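Local coordinates for GAF domain-containing protein (Thermoplasma acidophilum, PDB 4MMN), which probably catalyses the reduction of free methionine-R-sulfoxide to methionine, as a type II free methionine-R-sulfoxide reductase built on a GAF domain, at residues N22-W27 and A115-D120; T48-I53 and L82-S87. All blocks are in the same frame, centred on the assembly; numbering follows the deposited sequence.

Contact 1 of 2, residues N22-W27 and A115-D120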
ATOM      1  N   ASN A  22       0.299  16.822   5.574  1.00 65.99           N
ATOM      2  CA  ASN A  22      -0.827  17.735   5.757  1.00 67.89           C
ATOM      3  C   ASN A  22      -1.001  18.100   7.221  1.00 69.56           C
ATOM      4  O   ASN A  22      -1.524  17.309   8.025  1.00 70.61           O
ATOM      5  CB  ASN A  22      -2.108  17.105   5.223  1.00 69.73           C
ATOM      6  CG  ASN A  22      -1.963  16.629   3.805  1.00 66.94           C
ATOM      7  OD1 ASN A  22      -2.163  17.390   2.848  1.00 69.11           O
ATOM      8  ND2 ASN A  22      -1.600  15.357   3.654  1.00 62.98           N
ATOM      9  N   PRO A  23      -0.574  19.311   7.579  1.00 71.52           N
ATOM     10  CA  PRO A  23      -0.515  19.654   9.001  1.00 70.13           C
ATOM     11  C   PRO A  23      -1.904  19.851   9.603  1.00 67.47           C
ATOM     12  O   PRO A  23      -2.067  19.728  10.830  1.00 70.52           O
ATOM     13  CB  PRO A  23       0.296  20.956   9.016  1.00 69.43           C
ATOM     14  CG  PRO A  23       0.139  21.537   7.606  1.00 73.52           C
ATOM     15  CD  PRO A  23      -0.492  20.495   6.710  1.00 70.14           C
ATOM     16  N   LYS A  24      -2.891  20.144   8.758  1.00 62.76           N
ATOM     17  CA  LYS A  24      -4.241  20.348   9.263  1.00 62.70           C
ATOM     18  C   LYS A  24      -4.861  19.030   9.678  1.00 63.62           C
ATOM     19  O   LYS A  24      -5.836  19.022  10.426  1.00 62.16           O
ATOM     20  CB  LYS A  24      -5.133  21.030   8.234  1.00 61.56           C
ATOM     21  CG  LYS A  24      -5.062  20.423   6.857  1.00 67.74           C
ATOM     22  CD  LYS A  24      -6.117  21.053   5.954  1.00 69.77           C
ATOM     23  CE  LYS A  24      -6.063  20.463   4.546  1.00 74.43           C
ATOM     24  NZ  LYS A  24      -7.122  21.002   3.648  1.00 67.54           N
ATOM     25  N   TYR A  25      -4.316  17.920   9.181  1.00 64.43           N
ATOM     26  CA  TYR A  25      -4.818  16.614   9.593  1.00 62.80           C
ATOM     27  C   TYR A  25      -4.395  16.405  11.024  1.00 62.32           C
ATOM     28  O   TYR A  25      -3.220  16.183  11.308  1.00 73.17           O
ATOM     29  CB  TYR A  25      -4.283  15.469   8.727  1.00 64.71           C
ATOM     30  CG  TYR A  25      -4.681  15.480   7.267  1.00 64.99           C
ATOM     31  CD1 TYR A  25      -5.546  16.441   6.752  1.00 64.92           C
ATOM     32  CD2 TYR A  25      -4.167  14.529   6.392  1.00 68.27           C
ATOM     33  CE1 TYR A  25      -5.897  16.450   5.405  1.00 60.67           C
ATOM     34  CE2 TYR A  25      -4.510  14.529   5.049  1.00 66.24           C
ATOM     35  CZ  TYR A  25      -5.376  15.489   4.564  1.00 63.39           C
ATOM     36  OH  TYR A  25      -5.711  15.479   3.232  1.00 63.14           O
ATOM     37  N   ASP A  26      -5.351  16.467  11.933  1.00 61.71           N
ATOM     38  CA  ASP A  26      -5.011  16.327  13.332  1.00 60.72           C
ATOM     39  C   ASP A  26      -5.184  14.868  13.699  1.00 62.69           C
ATOM     40  O   ASP A  26      -4.474  14.352  14.564  1.00 70.37           O
ATOM     41  CB  ASP A  26      -5.869  17.273  14.186  1.00 58.33           C
ATOM     42  CG  ASP A  26      -5.511  18.758  13.947  1.00 61.82           C
ATOM     43  OD1 ASP A  26      -4.292  19.085  13.883  1.00 65.79           O
ATOM     44  OD2 ASP A  26      -6.440  19.588  13.755  1.00 54.17           O
ATOM     45  N   TRP A  27      -6.055  14.173  12.972  1.00 56.92           N
ATOM     46  CA  TRP A  27      -6.212  12.737  13.181  1.00 63.38           C
ATOM     47  C   TRP A  27      -6.498  12.015  11.867  1.00 61.10           C
ATOM     48  O   TRP A  27      -7.263  12.504  11.038  1.00 62.53           O
ATOM     49  CB  TRP A  27      -7.321  12.462  14.190  1.00 62.62           C
ATOM     50  CG  TRP A  27      -7.361  11.051  14.689  1.00 65.72           C
ATOM     51  CD1 TRP A  27      -6.586  10.508  15.677  1.00 69.04           C
ATOM     52  CD2 TRP A  27      -8.237  10.003  14.248  1.00 66.29           C
ATOM     53  NE1 TRP A  27      -6.917   9.185  15.873  1.00 65.34           N
ATOM     54  CE2 TRP A  27      -7.932   8.849  15.015  1.00 64.49           C
ATOM     55  CE3 TRP A  27      -9.254   9.925  13.287  1.00 59.48           C
ATOM     56  CZ2 TRP A  27      -8.600   7.630  14.843  1.00 60.46           C
ATOM     57  CZ3 TRP A  27      -9.922   8.708  13.117  1.00 58.98           C
ATOM     58  CH2 TRP A  27      -9.586   7.577  13.888  1.00 57.49           C
ATOM     59  N   ALA A 115     -11.720  22.563   7.055  1.00 68.40           N
ATOM     60  CA  ALA A 115     -10.352  22.153   6.815  1.00 64.85           C
ATOM     61  C   ALA A 115     -10.159  21.575   5.423  1.00 69.76           C
ATOM     62  O   ALA A 115      -9.110  21.767   4.810  1.00 73.49           O
ATOM     63  CB  ALA A 115      -9.929  21.140   7.848  1.00 63.78           C
ATOM     64  N   PHE A 116     -11.162  20.880   4.908  1.00 66.01           N
ATOM     65  CA  PHE A 116     -10.898  20.052   3.744  1.00 64.92           C
ATOM     66  C   PHE A 116     -11.467  20.608   2.431  1.00 64.23           C
ATOM     67  O   PHE A 116     -12.654  20.889   2.338  1.00 66.87           O
ATOM     68  CB  PHE A 116     -11.433  18.658   4.028  1.00 59.55           C
ATOM     69  CG  PHE A 116     -10.958  18.090   5.344  1.00 59.10           C
ATOM     70  CD1 PHE A 116      -9.644  17.674   5.505  1.00 60.15           C
ATOM     71  CD2 PHE A 116     -11.822  17.979   6.424  1.00 58.67           C
ATOM     72  CE1 PHE A 116      -9.197  17.133   6.717  1.00 56.80           C
ATOM     73  CE2 PHE A 116     -11.384  17.446   7.639  1.00 61.09           C
ATOM     74  CZ  PHE A 116     -10.067  17.020   7.785  1.00 59.42           C
ATOM     75  N   SER A 117     -10.604  20.721   1.420  1.00 63.73           N
ATOM     76  CA  SER A 117     -10.947  21.269   0.101  1.00 64.44           C
ATOM     77  C   SER A 117     -11.163  20.187  -0.962  1.00 73.51           C
ATOM     78  O   SER A 117     -10.962  18.996  -0.700  1.00 70.19           O
ATOM     79  CB  SER A 117      -9.853  22.216  -0.370  1.00 69.83           C
ATOM     80  OG  SER A 117      -8.622  21.528  -0.519  1.00 77.01           O
ATOM     81  N   LYS A 118     -11.553  20.595  -2.170  1.00 76.33           N
ATOM     82  CA  LYS A 118     -11.802  19.622  -3.235  1.00 72.25           C
ATOM     83  C   LYS A 118     -10.520  18.893  -3.593  1.00 70.47           C
ATOM     84  O   LYS A 118     -10.557  17.757  -4.061  1.00 68.34           O
ATOM     85  CB  LYS A 118     -12.401  20.293  -4.474  1.00 75.89           C
ATOM     86  CG  LYS A 118     -13.766  20.965  -4.194  1.00 89.07           C
ATOM     87  CD  LYS A 118     -14.825  19.998  -3.632  1.00 82.11           C
ATOM     88  CE  LYS A 118     -16.200  20.670  -3.530  1.00 78.19           C
ATOM     89  NZ  LYS A 118     -17.263  19.741  -3.032  1.00 77.05           N
ATOM     90  N   GLU A 119      -9.387  19.552  -3.365  1.00 70.35           N
ATOM     91  CA  GLU A 119      -8.097  18.919  -3.558  1.00 68.52           C
ATOM     92  C   GLU A 119      -7.939  17.797  -2.565  1.00 66.53           C
ATOM     93  O   GLU A 119      -7.610  16.675  -2.958  1.00 63.21           O
ATOM     94  CB  GLU A 119      -6.966  19.935  -3.418  1.00 71.80           C
ATOM     95  CG  GLU A 119      -6.867  20.884  -4.616  1.00 84.78           C
ATOM     96  CD  GLU A 119      -7.895  22.039  -4.579  1.00 92.25           C
ATOM     97  OE1 GLU A 119      -8.895  21.972  -3.817  1.00 88.68           O
ATOM     98  OE2 GLU A 119      -7.711  23.014  -5.342  1.00101.37           O
ATOM     99  N   ASP A 120      -8.220  18.082  -1.289  1.00 70.71           N
ATOM    100  CA  ASP A 120      -8.216  17.037  -0.251  1.00 69.06           C
ATOM    101  C   ASP A 120      -9.129  15.885  -0.666  1.00 66.71           C
ATOM    102  O   ASP A 120      -8.699  14.736  -0.687  1.00 65.57           O
ATOM    103  CB  ASP A 120      -8.671  17.581   1.105  1.00 63.83           C
ATOM    104  CG  ASP A 120      -7.668  18.526   1.733  1.00 70.24           C
ATOM    105  OD1 ASP A 120      -6.554  18.075   2.088  1.00 66.94           O
ATOM    106  OD2 ASP A 120      -8.000  19.728   1.876  1.00 71.26           O
TER

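Contact 2 of 2, residues T48-I53 and L82-S87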
ATOM      1  N   THR A  48      -8.461   7.375  20.099  1.00 79.36           N
ATOM      2  CA  THR A  48      -9.904   7.622  20.152  1.00 85.91           C
ATOM      3  C   THR A  48     -10.618   6.630  21.076  1.00 88.31           C
ATOM      4  O   THR A  48     -10.257   5.447  21.156  1.00 80.88           O
ATOM      5  CB  THR A  48     -10.570   7.566  18.746  1.00 82.50           C
ATOM      6  OG1 THR A  48     -11.973   7.871  18.859  1.00 80.46           O
ATOM      7  CG2 THR A  48     -10.401   6.186  18.122  1.00 80.46           C
ATOM      8  N   ASP A  49     -11.645   7.114  21.768  1.00 93.05           N
ATOM      9  CA  ASP A  49     -12.485   6.236  22.580  1.00 98.19           C
ATOM     10  C   ASP A  49     -13.319   5.344  21.681  1.00 95.36           C
ATOM     11  O   ASP A  49     -13.881   4.352  22.148  1.00 96.55           O
ATOM     12  CB  ASP A  49     -13.384   7.009  23.559  1.00104.64           C
ATOM     13  CG  ASP A  49     -12.713   7.256  24.922  1.00108.96           C
ATOM     14  OD1 ASP A  49     -11.608   6.717  25.179  1.00104.12           O
ATOM     15  OD2 ASP A  49     -13.312   7.977  25.752  1.00114.38           O
ATOM     16  N   HIS A  50     -13.410   5.691  20.398  1.00 93.69           N
ATOM     17  CA  HIS A  50     -14.281   4.941  19.504  1.00 86.47           C
ATOM     18  C   HIS A  50     -13.483   4.110  18.517  1.00 82.31           C
ATOM     19  O   HIS A  50     -13.334   4.467  17.354  1.00 85.31           O
ATOM     20  CB  HIS A  50     -15.206   5.881  18.747  1.00 82.75           C
ATOM     21  CG  HIS A  50     -16.227   6.540  19.614  1.00 90.21           C
ATOM     22  ND1 HIS A  50     -16.024   7.770  20.198  1.00 88.07           N
ATOM     23  CD2 HIS A  50     -17.458   6.132  20.005  1.00 88.68           C
ATOM     24  CE1 HIS A  50     -17.093   8.098  20.904  1.00 88.75           C
ATOM     25  NE2 HIS A  50     -17.978   7.121  20.804  1.00 83.80           N
ATOM     26  N   VAL A  51     -12.971   2.990  19.017  1.00 81.49           N
ATOM     27  CA  VAL A  51     -12.191   2.055  18.222  1.00 75.93           C
ATOM     28  C   VAL A  51     -13.144   1.148  17.449  1.00 71.26           C
ATOM     29  O   VAL A  51     -12.779   0.545  16.440  1.00 73.12           O
ATOM     30  CB  VAL A  51     -11.236   1.245  19.113  1.00 74.53           C
ATOM     31  CG1 VAL A  51     -10.351   0.329  18.277  1.00 71.77           C
ATOM     32  CG2 VAL A  51     -10.380   2.203  19.930  1.00 74.09           C
ATOM     33  N   GLU A  52     -14.372   1.048  17.942  1.00 68.96           N
ATOM     34  CA  GLU A  52     -15.417   0.316  17.240  1.00 69.40           C
ATOM     35  C   GLU A  52     -16.650   1.184  17.139  1.00 70.50           C
ATOM     36  O   GLU A  52     -17.010   1.853  18.096  1.00 83.61           O
ATOM     37  CB  GLU A  52     -15.752  -1.002  17.936  1.00 76.60           C
ATOM     38  CG  GLU A  52     -16.923  -1.743  17.283  1.00 86.85           C
ATOM     39  CD  GLU A  52     -16.989  -3.220  17.651  1.00 96.58           C
ATOM     40  OE1 GLU A  52     -15.923  -3.835  17.920  1.00 93.28           O
ATOM     41  OE2 GLU A  52     -18.121  -3.758  17.675  1.00 98.15           O
ATOM     42  N   ILE A  53     -17.270   1.223  15.969  1.00 67.27           N
ATOM     43  CA  ILE A  53     -18.401   2.106  15.767  1.00 66.54           C
ATOM     44  C   ILE A  53     -19.611   1.299  15.372  1.00 70.88           C
ATOM     45  O   ILE A  53     -19.528   0.468  14.464  1.00 73.13           O
ATOM     46  CB  ILE A  53     -18.085   3.148  14.702  1.00 65.83           C
ATOM     47  CG1 ILE A  53     -16.866   3.974  15.160  1.00 67.98           C
ATOM     48  CG2 ILE A  53     -19.321   3.987  14.404  1.00 62.02           C
ATOM     49  CD1 ILE A  53     -16.430   5.060  14.220  1.00 60.00           C
ATOM     50  N   LEU A  82     -20.363  12.433  15.239  1.00 61.18           N
ATOM     51  CA  LEU A  82     -20.074  11.707  16.476  1.00 64.55           C
ATOM     52  C   LEU A  82     -18.713  12.143  17.016  1.00 68.91           C
ATOM     53  O   LEU A  82     -17.671  11.837  16.406  1.00 69.59           O
ATOM     54  CB  LEU A  82     -20.081  10.192  16.231  1.00 69.80           C
ATOM     55  CG  LEU A  82     -19.939   9.132  17.339  1.00 70.27           C
ATOM     56  CD1 LEU A  82     -18.480   8.831  17.702  1.00 73.35           C
ATOM     57  CD2 LEU A  82     -20.743   9.513  18.572  1.00 78.78           C
ATOM     58  N   ALA A  83     -18.718  12.858  18.144  1.00 68.48           N
ATOM     59  CA  ALA A  83     -17.485  13.433  18.703  1.00 71.17           C
ATOM     60  C   ALA A  83     -16.530  12.387  19.315  1.00 74.01           C
ATOM     61  O   ALA A  83     -16.865  11.692  20.280  1.00 69.55           O
ATOM     62  CB  ALA A  83     -17.834  14.476  19.730  1.00 64.79           C
ATOM     63  N   CYS A  84     -15.342  12.274  18.734  1.00 70.43           N
ATOM     64  CA  CYS A  84     -14.333  11.380  19.256  1.00 71.99           C
ATOM     65  C   CYS A  84     -13.243  12.240  19.835  1.00 74.77           C
ATOM     66  O   CYS A  84     -12.374  11.759  20.556  1.00 81.44           O
ATOM     67  CB  CYS A  84     -13.785  10.451  18.169  1.00 71.17           C
ATOM     68  SG  CYS A  84     -15.028   9.338  17.417  1.00 86.25           S
ATOM     69  N   PHE A  85     -13.295  13.526  19.510  1.00 68.34           N
ATOM     70  CA  PHE A  85     -12.279  14.456  19.973  1.00 71.68           C
ATOM     71  C   PHE A  85     -12.912  15.809  20.211  1.00 76.10           C
ATOM     72  O   PHE A  85     -13.683  16.295  19.381  1.00 77.81           O
ATOM     73  CB  PHE A  85     -11.144  14.561  18.975  1.00 66.47           C
ATOM     74  CG  PHE A  85     -10.503  13.249  18.669  1.00 70.91           C
ATOM     75  CD1 PHE A  85      -9.559  12.706  19.526  1.00 76.47           C
ATOM     76  CD2 PHE A  85     -10.853  12.542  17.529  1.00 71.31           C
ATOM     77  CE1 PHE A  85      -8.960  11.474  19.248  1.00 78.54           C
ATOM     78  CE2 PHE A  85     -10.261  11.310  17.241  1.00 74.15           C
ATOM     79  CZ  PHE A  85      -9.310  10.774  18.102  1.00 73.67           C
ATOM     80  N   PRO A  86     -12.539  16.451  21.328  1.00 79.84           N
ATOM     81  CA  PRO A  86     -13.263  17.628  21.815  1.00 70.02           C
ATOM     82  C   PRO A  86     -12.978  18.876  21.010  1.00 71.79           C
ATOM     83  O   PRO A  86     -13.629  19.905  21.181  1.00 77.20           O
ATOM     84  CB  PRO A  86     -12.721  17.787  23.224  1.00 78.69           C
ATOM     85  CG  PRO A  86     -11.264  17.339  23.076  1.00 86.81           C
ATOM     86  CD  PRO A  86     -11.314  16.185  22.111  1.00 80.40           C
ATOM     87  N   SER A  87     -12.021  18.780  20.107  1.00 71.18           N
ATOM     88  CA  SER A  87     -11.528  19.979  19.480  1.00 70.05           C
ATOM     89  C   SER A  87     -11.764  19.963  17.972  1.00 74.55           C
ATOM     90  O   SER A  87     -11.487  20.964  17.292  1.00 69.51           O
ATOM     91  CB  SER A  87     -10.047  20.155  19.801  1.00 71.28           C
ATOM     92  OG  SER A  87      -9.315  19.009  19.405  1.00 68.46           O
TER

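Contact 1 of 2, residues N22-W27 and A115-D120
Asp120 receives one side chain on each carboxylate oxygen from the loop 22-27: Tyr25 on OD1 and Lys24 on OD2. Tyr25 OH donates to Asp120 OD1 over 3.0 Å, reaching it on its anti side and 25° out of the carboxylate plane. The side chains of Lys24 and Asp120 approach each other from opposite directions; beyond a first torsion of 48° the lysine chain is fully extended, which carries NZ to a salt bridge with Asp120 OD2 and a hydrogen bond to Ala115 O, though both are modelled too short for their exact lengths to be trusted. Along the same phenol ring, Tyr25 CE1 touches the rim of the Phe116 ring at CE1, 3.6 Å away, with the two ring planes inclined at 47°. These contacts fasten the connection from helix 3-21 to strand 27-34 onto the start of helix 118-136, at the end of the two terminal helices, which lie along one face of the GAF sheet. A phenylalanine in place of Tyr25 would probably leave Asp120 OD1 without its phenol donor, the carboxylate then being held through OD2 alone among the bonds described. The second shell sets both partners. Ser117, the N-cap residue, gives its backbone N to the anti lone pair of Asp120 OD2 at 2.8 Å, and Ser117 OG adds a bond to the same OD2 from above the carboxylate plane. On the other side, Asn22 to Tyr25 form a type I turn, and Asn22 CB lies 3.4 Å above the centre of the Tyr25 ring. Farther out, Met123 and Leu124 of helix 118-136 also pack on Tyr25.

Contact 2 of 2, residues T48-I53 and L82-S87
His50 and Leu82 meet through a CH-pi contact: the methyl CD1 of Leu82 sits 3.5 Å above the centroid of the imidazole of His50, only 5° off the ring normal, and so lies nearly equidistant from all five ring atoms. The two side chains approach from opposite directions, Leu82 with its CG anti to the backbone N (chi1 -174°), which presents the methyl to the ring face. Sulfur makes the second kind of contact. Cys84 SG lies 4.1 Å from the centroid of the His50 ring but well off its normal, in an oblique sulfur-aromatic approach whose nearest ring atom is ND1. No hydrogen bond crosses between the two segments. They are largely irregular loops of a GAF domain: 48-53 runs into the edge strand 52-53, whereas the segment 82-87 belongs to the long connection between strands 70-72 and 90-98, on the side of the sheet away from the terminal helices. Van der Waals packing completes the interface, with Thr48 placing CB 3.5 Å from CZ of the Phe85 ring and OG1 against Cys84 CB. A side-chain hydrogen bond within 48-53 supports this packing: His50 N donates to Thr48 OG1 at 3.0 Å, an ST turn that ties the threonine hydroxyl to the backbone of the residue whose ring meets Leu82 and Cys84. Tyr31 of strand 27-34 touches Thr48, and its hydroxyl hydrogen-bonds to His50 O.

Contact 1 and contact 2 lie about 18 Å apart, centre to centre, with contact 2 nested along the chain inside the loop that contact 1 closes. Trp27, which ends the segment 22-27 and opens strand 27-34, joins them directly: its NE1 is 3.6 Å from CZ of Phe85, and its CZ2 is 4.0 Å from CG2 of Thr48. Asp111 gives a second route, bonding Asp26 through its backbone N and Ser87 through its carboxylate. Contact 1 lies on the helical side of the sheet and contact 2 among the loops facing the other way, where GAF domains commonly bind small molecules.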